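Local coordinates for glucose-binding protein (Thermus thermophilus HB27, PDB 2B3F) that binds glucose or galactose as a periplasmic binding protein and probably hands the sugar to a binding-protein-dependent transport system, at residues L17-L20 against I21-Y24; S85-F88 against R89-W93; N291-N294 against W295-V299; G300-E303 against G304-S308. All blocks are in the same frame, centred on the assembly; numbering follows the deposited sequence.

Overall arrangement
All four contacts are local, each within one helix or at its end. In chain order, contact 1 lies on helix 15-27, contact 2 on helix 85-91, contact 3 on helix 289-299 and contact 4 on helix 302-312, which directly follows. The centre of contact 3 lies about 12 Å from each of the other three centres, and it touches all of them; contacts 1 and 4 also touch, their centres about 10 Å apart, whereas the centres of contacts 1 and 2 are about 22 Å apart and the two do not meet. Residues distant in sequence thus build probably one lobe, with helix 15-27 packed on strands 2-7 and 32-37 and the Leu17 side chain about 9 Å from the bound galactose.

Contact 1: residues L17-L20 against I21-Y24; sequences LEAL and IRLY
Leu17 and Ile21, one turn apart on helix 15-27, make the close-packed side of this contact. With CG anti to the backbone N (chi1 176°), the isobutyl group of Leu17 is laid beside the next turn, and its CG sits 3.9 Å from CD1 of Ile21. The two aliphatic chains pass each other at a slant. Ile21 also folds back over the backbone: its CG1 lies 3.3 Å from Leu17 O, the same carbonyl that accepts the amide of Ile21 in a 2.9 Å hydrogen bond from Ile21 N. An alanine here would remove CG1, CG2 and CD1, and would probably leave a gap beside Leu17 and against the strands behind it.

The loose side is the exposed one, where Arg22 lies. Its chain bends at chi3 (-66°), bringing the guanidinium back over the preceding turn, where one face covers Glu18 O and Ala19 CA; NH2 is 3.6 Å from Ala19 CA. Glu18 OE1 and Arg22 NH1 stand 5.1 Å apart, too far for direct contact, and a water lies between them. That water donates to Glu18 OE1 at 2.6 Å and accepts a weak, long bond from Arg22 NH1, a loose link beside the firm backbone bonds.

Helix 15-27 is the connection in the beta-alpha-beta unit of strands 2-7 and 32-37. Ile21 rests on Ile5 and Val33 of those strands, Leu17 and Leu20 touch Trp295 of helix 289-299, and Leu20 and Leu23 meet helix 302-312.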
loop_
_atom_site.group_PDB
_atom_site.type_symbol
_atom_site.label_atom_id
_atom_site.label_comp_id
_atom_site.label_asym_id
_atom_site.label_seq_id
_atom_site.Cartn_x
_atom_site.Cartn_y
_atom_site.Cartn_z
ATOM N N LEU A 17 3.684 10.867 -10.163
ATOM C CA LEU A 17 3.920 10.299 -11.472
ATOM C C LEU A 17 4.137 11.376 -12.542
ATOM O O LEU A 17 4.985 11.228 -13.431
ATOM C CB LEU A 17 2.739 9.420 -11.885
ATOM C CG LEU A 17 2.804 8.841 -13.290
ATOM C CD1 LEU A 17 3.990 7.887 -13.439
ATOM C CD2 LEU A 17 1.523 8.140 -13.626
ATOM N N GLU A 18 3.329 12.433 -12.482
ATOM C CA GLU A 18 3.380 13.478 -13.491
ATOM C C GLU A 18 4.733 14.192 -13.446
ATOM O O GLU A 18 5.299 14.516 -14.499
ATOM C CB GLU A 18 2.193 14.430 -13.311
ATOM C CG GLU A 18 0.902 13.779 -13.789
ATOM C CD GLU A 18 -0.351 14.251 -13.069
ATOM O OE1 GLU A 18 -0.323 15.355 -12.464
ATOM O OE2 GLU A 18 -1.375 13.486 -13.104
ATOM N N ALA A 19 5.262 14.360 -12.234
ATOM C CA ALA A 19 6.595 14.940 -12.024
ATOM C C ALA A 19 7.671 14.036 -12.635
ATOM O O ALA A 19 8.605 14.526 -13.287
ATOM C CB ALA A 19 6.851 15.153 -10.555
ATOM N N LEU A 20 7.553 12.721 -12.442
ATOM C CA LEU A 20 8.483 11.784 -13.092
ATOM C C LEU A 20 8.405 11.842 -14.605
ATOM O O LEU A 20 9.430 11.761 -15.287
ATOM C CB LEU A 20 8.220 10.344 -12.657
ATOM C CG LEU A 20 8.716 10.023 -11.271
ATOM C CD1 LEU A 20 8.189 8.652 -10.851
ATOM C CD2 LEU A 20 10.264 10.049 -11.195
ATOM N N ILE A 21 7.192 11.939 -15.135
ATOM C CA ILE A 21 7.007 11.986 -16.570
ATOM C C ILE A 21 7.646 13.259 -17.149
ATOM O O ILE A 21 8.264 13.204 -18.205
ATOM C CB ILE A 21 5.513 11.875 -16.949
ATOM C CG1 ILE A 21 5.043 10.442 -16.661
ATOM C CG2 ILE A 21 5.288 12.223 -18.435
ATOM C CD1 ILE A 21 3.572 10.190 -16.850
ATOM N N ARG A 22 7.511 14.376 -16.447
ATOM C CA ARG A 22 8.122 15.638 -16.886
ATOM C C ARG A 22 9.642 15.510 -16.924
ATOM O O ARG A 22 10.273 15.945 -17.885
ATOM C CB ARG A 22 7.712 16.804 -15.991
ATOM C CG ARG A 22 6.298 17.291 -16.281
ATOM C CD ARG A 22 6.022 18.662 -15.681
ATOM N NE ARG A 22 6.033 18.631 -14.223
ATOM C CZ ARG A 22 5.029 18.178 -13.468
ATOM N NH1 ARG A 22 3.913 17.698 -14.011
ATOM N NH2 ARG A 22 5.153 18.200 -12.159
ATOM N N LEU A 23 10.208 14.908 -15.880
ATOM C CA LEU A 23 11.634 14.586 -15.842
ATOM C C LEU A 23 12.051 13.703 -17.018
ATOM O O LEU A 23 13.075 13.937 -17.668
ATOM C CB LEU A 23 11.963 13.872 -14.545
ATOM C CG LEU A 23 13.255 14.247 -13.858
ATOM C CD1 LEU A 23 13.171 15.682 -13.332
ATOM C CD2 LEU A 23 13.499 13.303 -12.718
ATOM N N TYR A 24 11.267 12.673 -17.295
ATOM C CA TYR A 24 11.561 11.772 -18.409
ATOM C C TYR A 24 11.573 12.521 -19.756
ATOM O O TYR A 24 12.476 12.320 -20.581
ATOM C CB TYR A 24 10.537 10.624 -18.450
ATOM C CG TYR A 24 10.820 9.571 -19.496
ATOM C CD1 TYR A 24 11.620 8.469 -19.208
ATOM C CD2 TYR A 24 10.309 9.682 -20.788
ATOM C CE1 TYR A 24 11.886 7.490 -20.174
ATOM C CE2 TYR A 24 10.572 8.694 -21.759
ATOM C CZ TYR A 24 11.370 7.615 -21.451
ATOM O OH TYR A 24 11.606 6.649 -22.411
HETATM O O HOH W 1 1.042 17.539 -12.137
#

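Contact 2: residues S85-F88 against R89-W93; sequences SALF and RQEGW
Phe88 and Trp93 form the aromatic part of this contact, an edge-to-face (T-shaped) pair with centroids 4.9 Å apart and planes at 80°. The indole supplies the edge: Trp93 CE3 stands 3.5 Å above the phenyl plane, over the centre of the Phe88 ring. On the same residue, CB comes within 3.4 Å of Phe88 CD2, so the tryptophan meets the phenyl with both the root and the benzo edge of its side chain.

Apolar packing continues at Leu87. Its CG is 3.8 Å from Trp93 CZ3, with CD2 beside the same corner of the indole, while CD1 turns to the CG of Glu91. The placement follows from chi1 of -177°, which sets CG of Leu87 opposite its own amide nitrogen and sends the branch along the helix toward these later residues.

Polar and charged groups lie on the more exposed side. Gln90 NE2 donates to Glu91 OE2 at 2.9 Å in an almost straight bond (177°), lying in the Gln90 amide plane and using the carboxylate's anti lone pair. That oxygen also receives a salt bridge from Arg297, so two donors hold it in place. The guanidinium of Arg89, bent back at chi3, lays one face over Ser85 O and the start of Ala86.

Among the backbone bonds, Trp93 N reaches Phe88 O at 3.0 Å, and Gly92 N bonds back to Arg89 O. With the positive phi of Gly92, these bonds close helix 85-91 in a Schellman motif.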
loop_
_atom_site.group_PDB
_atom_site.type_symbol
_atom_site.label_atom_id
_atom_site.label_comp_id
_atom_site.label_asym_id
_atom_site.label_seq_id
_atom_site.Cartn_x
_atom_site.Cartn_y
_atom_site.Cartn_z
ATOM N N SER A 85 18.186 -8.576 -14.240
ATOM C CA SER A 85 19.475 -8.754 -13.552
ATOM C C SER A 85 20.612 -7.923 -14.171
ATOM O O SER A 85 21.352 -7.244 -13.450
ATOM C CB SER A 85 19.849 -10.242 -13.512
ATOM O OG SER A 85 18.875 -10.995 -12.784
ATOM N N ALA A 86 20.717 -7.936 -15.501
ATOM C CA ALA A 86 21.810 -7.204 -16.193
ATOM C C ALA A 86 21.681 -5.707 -15.996
ATOM O O ALA A 86 22.667 -5.000 -15.785
ATOM C CB ALA A 86 21.801 -7.540 -17.674
ATOM N N LEU A 87 20.439 -5.211 -16.056
ATOM C CA LEU A 87 20.171 -3.807 -15.795
ATOM C C LEU A 87 20.534 -3.446 -14.360
ATOM O O LEU A 87 21.104 -2.388 -14.114
ATOM C CB LEU A 87 18.694 -3.480 -16.083
ATOM C CG LEU A 87 18.278 -2.033 -15.913
ATOM C CD1 LEU A 87 19.023 -1.151 -16.892
ATOM C CD2 LEU A 87 16.762 -1.937 -16.131
ATOM N N PHE A 88 20.204 -4.318 -13.415
ATOM C CA PHE A 88 20.562 -4.100 -12.016
ATOM C C PHE A 88 22.080 -3.988 -11.867
ATOM O O PHE A 88 22.575 -3.118 -11.155
ATOM C CB PHE A 88 19.996 -5.202 -11.108
ATOM C CG PHE A 88 18.620 -4.872 -10.564
ATOM C CD1 PHE A 88 17.503 -4.918 -11.396
ATOM C CD2 PHE A 88 18.458 -4.487 -9.248
ATOM C CE1 PHE A 88 16.235 -4.585 -10.898
ATOM C CE2 PHE A 88 17.186 -4.145 -8.743
ATOM C CZ PHE A 88 16.091 -4.198 -9.586
ATOM N N ARG A 89 22.808 -4.860 -12.555
ATOM C CA ARG A 89 24.270 -4.774 -12.518
ATOM C C ARG A 89 24.747 -3.463 -13.131
ATOM O O ARG A 89 25.536 -2.729 -12.524
ATOM C CB ARG A 89 24.887 -5.953 -13.248
ATOM C CG ARG A 89 24.752 -7.258 -12.485
ATOM C CD ARG A 89 25.642 -8.354 -13.067
ATOM N NE ARG A 89 25.052 -8.955 -14.263
ATOM C CZ ARG A 89 24.117 -9.914 -14.258
ATOM N NH1 ARG A 89 23.650 -10.423 -13.111
ATOM N NH2 ARG A 89 23.646 -10.383 -15.416
ATOM N N GLN A 90 24.254 -3.158 -14.322
ATOM C CA GLN A 90 24.619 -1.926 -15.013
ATOM C C GLN A 90 24.449 -0.683 -14.145
ATOM O O GLN A 90 25.294 0.203 -14.151
ATOM C CB GLN A 90 23.810 -1.789 -16.307
ATOM C CG GLN A 90 23.876 -0.412 -16.936
ATOM C CD GLN A 90 23.101 -0.324 -18.227
ATOM O OE1 GLN A 90 23.398 -1.036 -19.186
ATOM N NE2 GLN A 90 22.093 0.558 -18.267
ATOM N N GLU A 91 23.336 -0.610 -13.406
ATOM C CA GLU A 91 22.958 0.592 -12.660
ATOM C C GLU A 91 23.451 0.624 -11.206
ATOM O O GLU A 91 23.241 1.608 -10.515
ATOM C CB GLU A 91 21.421 0.761 -12.674
ATOM C CG GLU A 91 20.829 0.929 -14.065
ATOM C CD GLU A 91 21.192 2.247 -14.707
ATOM O OE1 GLU A 91 21.093 3.296 -14.029
ATOM O OE2 GLU A 91 21.576 2.233 -15.908
ATOM N N GLY A 92 24.100 -0.442 -10.745
ATOM C CA GLY A 92 24.577 -0.508 -9.370
ATOM C C GLY A 92 23.462 -0.674 -8.347
ATOM O O GLY A 92 23.616 -0.320 -7.176
ATOM N N TRP A 93 22.333 -1.235 -8.773
ATOM C CA TRP A 93 21.155 -1.260 -7.903
ATOM C C TRP A 93 21.209 -2.295 -6.780
ATOM O O TRP A 93 20.488 -2.170 -5.802
ATOM C CB TRP A 93 19.884 -1.469 -8.716
ATOM C CG TRP A 93 19.456 -0.276 -9.533
ATOM C CD1 TRP A 93 19.766 1.028 -9.316
ATOM C CD2 TRP A 93 18.593 -0.305 -10.668
ATOM N NE1 TRP A 93 19.154 1.814 -10.266
ATOM C CE2 TRP A 93 18.433 1.010 -11.106
ATOM C CE3 TRP A 93 17.945 -1.329 -11.359
ATOM C CZ2 TRP A 93 17.650 1.331 -12.214
ATOM C CZ3 TRP A 93 17.187 -1.014 -12.453
ATOM C CH2 TRP A 93 17.029 0.304 -12.860
#

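Contact 3: residues N291-N294 against W295-V299; sequences NAIN and WLRLV
Leu296 N donates to Ala292 O at 2.9 Å and Arg297 N to Ile293 O at 3.0 Å, the backbone bonds that run one turn back along helix 289-299. Among the side chains, Asn294 and Arg297 lie side by side and point the same way, joined by a hydrogen bond from Arg297 NH1 to Asn294 OD1 of 3.3 Å. The oxygen lies in the guanidinium plane, at its edge, but the donor stands above the amide's carbonyl plane, 51° out of it, and is not on a lone pair; the two flat groups are turned 74° apart. The bond is therefore a modest one, and the firmer hold on Arg297 is its salt bridge from NE to Glu91 of helix 85-91. A leucine in place of Arg297 would probably leave the Glu91 carboxylate without its charged mate and Asn294 OD1 without this donor.

Packing follows: Arg297 CG rests 3.3 Å from Ile293 O, and Trp295 CB is equally near Ala292 O. With chi1 at 171°, the indole of Trp295 swings toward the later turn, where one face takes Val299 CG1.

From there Trp295 reaches Leu3 and Ile5 of strand 2-7, Leu298 packs on Leu23 and Tyr24 of helix 15-27, and Leu296 on Leu87 of helix 85-91.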
loop_
_atom_site.group_PDB
_atom_site.type_symbol
_atom_site.label_atom_id
_atom_site.label_comp_id
_atom_site.label_asym_id
_atom_site.label_seq_id
_atom_site.Cartn_x
_atom_site.Cartn_y
_atom_site.Cartn_z
ATOM N N ASN A 291 12.643 2.551 -24.683
ATOM C CA ASN A 291 12.073 3.690 -23.967
ATOM C C ASN A 291 11.630 3.242 -22.568
ATOM O O ASN A 291 11.779 3.982 -21.596
ATOM C CB ASN A 291 10.910 4.299 -24.742
ATOM C CG ASN A 291 11.358 5.024 -26.016
ATOM O OD1 ASN A 291 10.576 5.218 -26.957
ATOM N ND2 ASN A 291 12.609 5.443 -26.034
ATOM N N ALA A 292 11.132 2.009 -22.480
ATOM C CA ALA A 292 10.725 1.426 -21.174
ATOM C C ALA A 292 11.930 1.217 -20.268
ATOM O O ALA A 292 11.916 1.553 -19.083
ATOM C CB ALA A 292 9.986 0.110 -21.393
ATOM N N ILE A 293 13.013 0.692 -20.839
ATOM C CA ILE A 293 14.263 0.509 -20.086
ATOM C C ILE A 293 14.765 1.842 -19.538
ATOM O O ILE A 293 15.189 1.944 -18.394
ATOM C CB ILE A 293 15.352 -0.186 -20.957
ATOM C CG1 ILE A 293 14.970 -1.651 -21.200
ATOM C CG2 ILE A 293 16.713 -0.080 -20.282
ATOM C CD1 ILE A 293 15.765 -2.352 -22.275
ATOM N N ASN A 294 14.706 2.896 -20.350
ATOM C CA ASN A 294 15.112 4.206 -19.869
ATOM C C ASN A 294 14.191 4.752 -18.764
ATOM O O ASN A 294 14.616 5.467 -17.859
ATOM C CB ASN A 294 15.240 5.169 -21.049
ATOM C CG ASN A 294 16.450 4.828 -21.937
ATOM O OD1 ASN A 294 17.399 4.201 -21.463
ATOM N ND2 ASN A 294 16.413 5.239 -23.212
ATOM N N TRP A 295 12.915 4.378 -18.817
ATOM C CA TRP A 295 12.012 4.711 -17.721
ATOM C C TRP A 295 12.456 3.993 -16.439
ATOM O O TRP A 295 12.518 4.599 -15.377
ATOM C CB TRP A 295 10.561 4.361 -18.108
ATOM C CG TRP A 295 9.559 4.463 -16.993
ATOM C CD1 TRP A 295 9.023 3.431 -16.300
ATOM C CD2 TRP A 295 8.980 5.658 -16.446
ATOM N NE1 TRP A 295 8.139 3.894 -15.363
ATOM C CE2 TRP A 295 8.097 5.256 -15.418
ATOM C CE3 TRP A 295 9.110 7.019 -16.727
ATOM C CZ2 TRP A 295 7.341 6.166 -14.681
ATOM C CZ3 TRP A 295 8.388 7.925 -15.979
ATOM C CH2 TRP A 295 7.492 7.491 -14.973
ATOM N N LEU A 296 12.770 2.706 -16.540
ATOM C CA LEU A 296 13.259 1.947 -15.370
ATOM C C LEU A 296 14.509 2.583 -14.755
ATOM O O LEU A 296 14.646 2.684 -13.526
ATOM C CB LEU A 296 13.534 0.484 -15.746
ATOM C CG LEU A 296 12.356 -0.323 -16.292
ATOM C CD1 LEU A 296 12.761 -1.759 -16.532
ATOM C CD2 LEU A 296 11.141 -0.233 -15.341
ATOM N N ARG A 297 15.431 3.028 -15.614
ATOM C CA ARG A 297 16.651 3.663 -15.125
ATOM C C ARG A 297 16.339 4.941 -14.368
ATOM O O ARG A 297 16.970 5.245 -13.356
ATOM C CB ARG A 297 17.618 3.932 -16.286
ATOM C CG ARG A 297 18.124 2.652 -16.953
ATOM C CD ARG A 297 19.001 2.941 -18.165
ATOM N NE ARG A 297 20.064 3.865 -17.770
ATOM C CZ ARG A 297 20.373 5.005 -18.387
ATOM N NH1 ARG A 297 19.743 5.385 -19.498
ATOM N NH2 ARG A 297 21.361 5.757 -17.901
ATOM N N LEU A 298 15.332 5.677 -14.839
ATOM C CA LEU A 298 14.886 6.874 -14.148
ATOM C C LEU A 298 14.211 6.578 -12.806
ATOM O O LEU A 298 14.537 7.170 -11.784
ATOM C CB LEU A 298 13.939 7.693 -15.040
ATOM C CG LEU A 298 13.240 8.868 -14.352
ATOM C CD1 LEU A 298 14.221 9.876 -13.848
ATOM C CD2 LEU A 298 12.239 9.526 -15.300
ATOM N N VAL A 299 13.243 5.668 -12.810
ATOM C CA VAL A 299 12.508 5.398 -11.558
ATOM C C VAL A 299 13.402 4.728 -10.510
ATOM O O VAL A 299 13.143 4.845 -9.327
ATOM C CB VAL A 299 11.176 4.598 -11.776
ATOM C CG1 VAL A 299 10.285 5.294 -12.817
ATOM C CG2 VAL A 299 11.433 3.212 -12.154
#

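Contact 4: residues G300-E303 against G304-S308; sequences GSKE and GQDTS. Unlike the reference sequence in segment 304-308: Ser308 (reference Phe).
An N-cap opens helix 302-312, with Ser301 standing just before its first turn and Gly304 offering its N-H to the cap. Ser301 OG accepts from Gly304 N at 3.1 Å in a fairly straight bond (160°). Its chi1 of 72° sets the hydroxyl between the residue's own amide nitrogen and carbonyl carbon, where it can take the N-H of Gly304 in the first turn; the same OG is also hydrogen-bonded to Leu298 O of the preceding helix. Gly304 leaves room there, since a beta-carbon on it would probably crowd Ser301 OG.

The cap thus ties the end of helix 289-299 to the next helix, and Gln305 reaches back to the same corner. Its CG lies 3.3 Å from Ser301 O, and its NE2, hydrogen-bonded to Val299 O, comes within 3.9 Å of Gly300 CA.

Further along, Thr307 OG1 donates to Glu303 O at 2.7 Å, whereas Thr307 N makes a weak bond to that same carbonyl. Lys302, fully extended, runs slantwise past Asp306, whose OD2 is 3.7 Å from Lys302 CG; the ammonium itself lies 5.0 Å from OD2, measured at NZ. Asp306 is held instead by Ser321, Tyr326 and the amide of Asp322, while Glu303 pairs with Lys27 of helix 15-27.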
loop_
_atom_site.group_PDB
_atom_site.type_symbol
_atom_site.label_atom_id
_atom_site.label_comp_id
_atom_site.label_asym_id
_atom_site.label_seq_id
_atom_site.Cartn_x
_atom_site.Cartn_y
_atom_site.Cartn_z
ATOM N N GLY A 300 14.468 4.063 -10.951
ATOM C CA GLY A 300 15.470 3.496 -10.039
ATOM C C GLY A 300 16.557 4.452 -9.536
ATOM O O GLY A 300 17.389 4.064 -8.707
ATOM N N SER A 301 16.535 5.692 -10.004
ATOM C CA SER A 301 17.576 6.687 -9.690
ATOM C C SER A 301 17.221 7.583 -8.519
ATOM O O SER A 301 16.040 7.808 -8.206
ATOM C CB SER A 301 17.823 7.558 -10.932
ATOM O OG SER A 301 16.749 8.458 -11.186
ATOM N N LYS A 302 18.239 8.171 -7.890
ATOM C CA LYS A 302 18.024 9.120 -6.806
ATOM C C LYS A 302 17.280 10.372 -7.287
ATOM O O LYS A 302 16.363 10.849 -6.615
ATOM C CB LYS A 302 19.364 9.493 -6.169
ATOM C CG LYS A 302 19.234 10.349 -4.932
ATOM C CD LYS A 302 20.589 10.654 -4.327
ATOM C CE LYS A 302 20.495 11.733 -3.277
ATOM N NZ LYS A 302 21.802 11.898 -2.536
ATOM N N GLU A 303 17.651 10.878 -8.459
ATOM C CA GLU A 303 17.008 12.052 -9.035
ATOM C C GLU A 303 15.493 11.813 -9.190
ATOM O O GLU A 303 14.687 12.627 -8.751
ATOM C CB GLU A 303 17.641 12.387 -10.388
ATOM C CG GLU A 303 17.204 13.724 -10.966
ATOM C CD GLU A 303 17.642 13.930 -12.421
ATOM O OE1 GLU A 303 18.079 12.958 -13.085
ATOM O OE2 GLU A 303 17.533 15.081 -12.893
ATOM N N GLY A 304 15.126 10.686 -9.787
ATOM C CA GLY A 304 13.707 10.324 -9.964
ATOM C C GLY A 304 12.982 10.200 -8.631
ATOM O O GLY A 304 11.976 10.860 -8.398
ATOM N N GLN A 305 13.516 9.377 -7.738
ATOM C CA GLN A 305 12.850 9.057 -6.479
ATOM C C GLN A 305 12.728 10.235 -5.520
ATOM O O GLN A 305 11.731 10.351 -4.781
ATOM C CB GLN A 305 13.529 7.846 -5.782
ATOM C CG GLN A 305 13.442 6.573 -6.623
ATOM C CD GLN A 305 13.723 5.283 -5.855
ATOM O OE1 GLN A 305 13.833 5.288 -4.625
ATOM N NE2 GLN A 305 13.829 4.181 -6.591
ATOM N N ASP A 306 13.733 11.118 -5.496
ATOM C CA ASP A 306 13.655 12.280 -4.624
ATOM C C ASP A 306 12.891 13.466 -5.236
ATOM O O ASP A 306 12.644 14.450 -4.555
ATOM C CB ASP A 306 15.060 12.700 -4.178
ATOM C CG ASP A 306 15.612 11.823 -3.062
ATOM O OD1 ASP A 306 14.875 10.939 -2.514
ATOM O OD2 ASP A 306 16.809 12.058 -2.715
ATOM N N THR A 307 12.561 13.366 -6.518
ATOM C CA THR A 307 11.601 14.271 -7.167
ATOM C C THR A 307 10.149 13.845 -6.902
ATOM O O THR A 307 9.309 14.663 -6.497
ATOM C CB THR A 307 11.864 14.326 -8.670
ATOM O OG1 THR A 307 13.198 14.823 -8.905
ATOM C CG2 THR A 307 10.864 15.227 -9.379
ATOM N N SER A 308 9.855 12.565 -7.116
ATOM C CA SER A 308 8.466 12.073 -7.033
ATOM C C SER A 308 7.973 11.801 -5.623
ATOM O O SER A 308 6.834 12.156 -5.274
ATOM C CB SER A 308 8.298 10.832 -7.901
ATOM O OG SER A 308 9.215 9.822 -7.532
#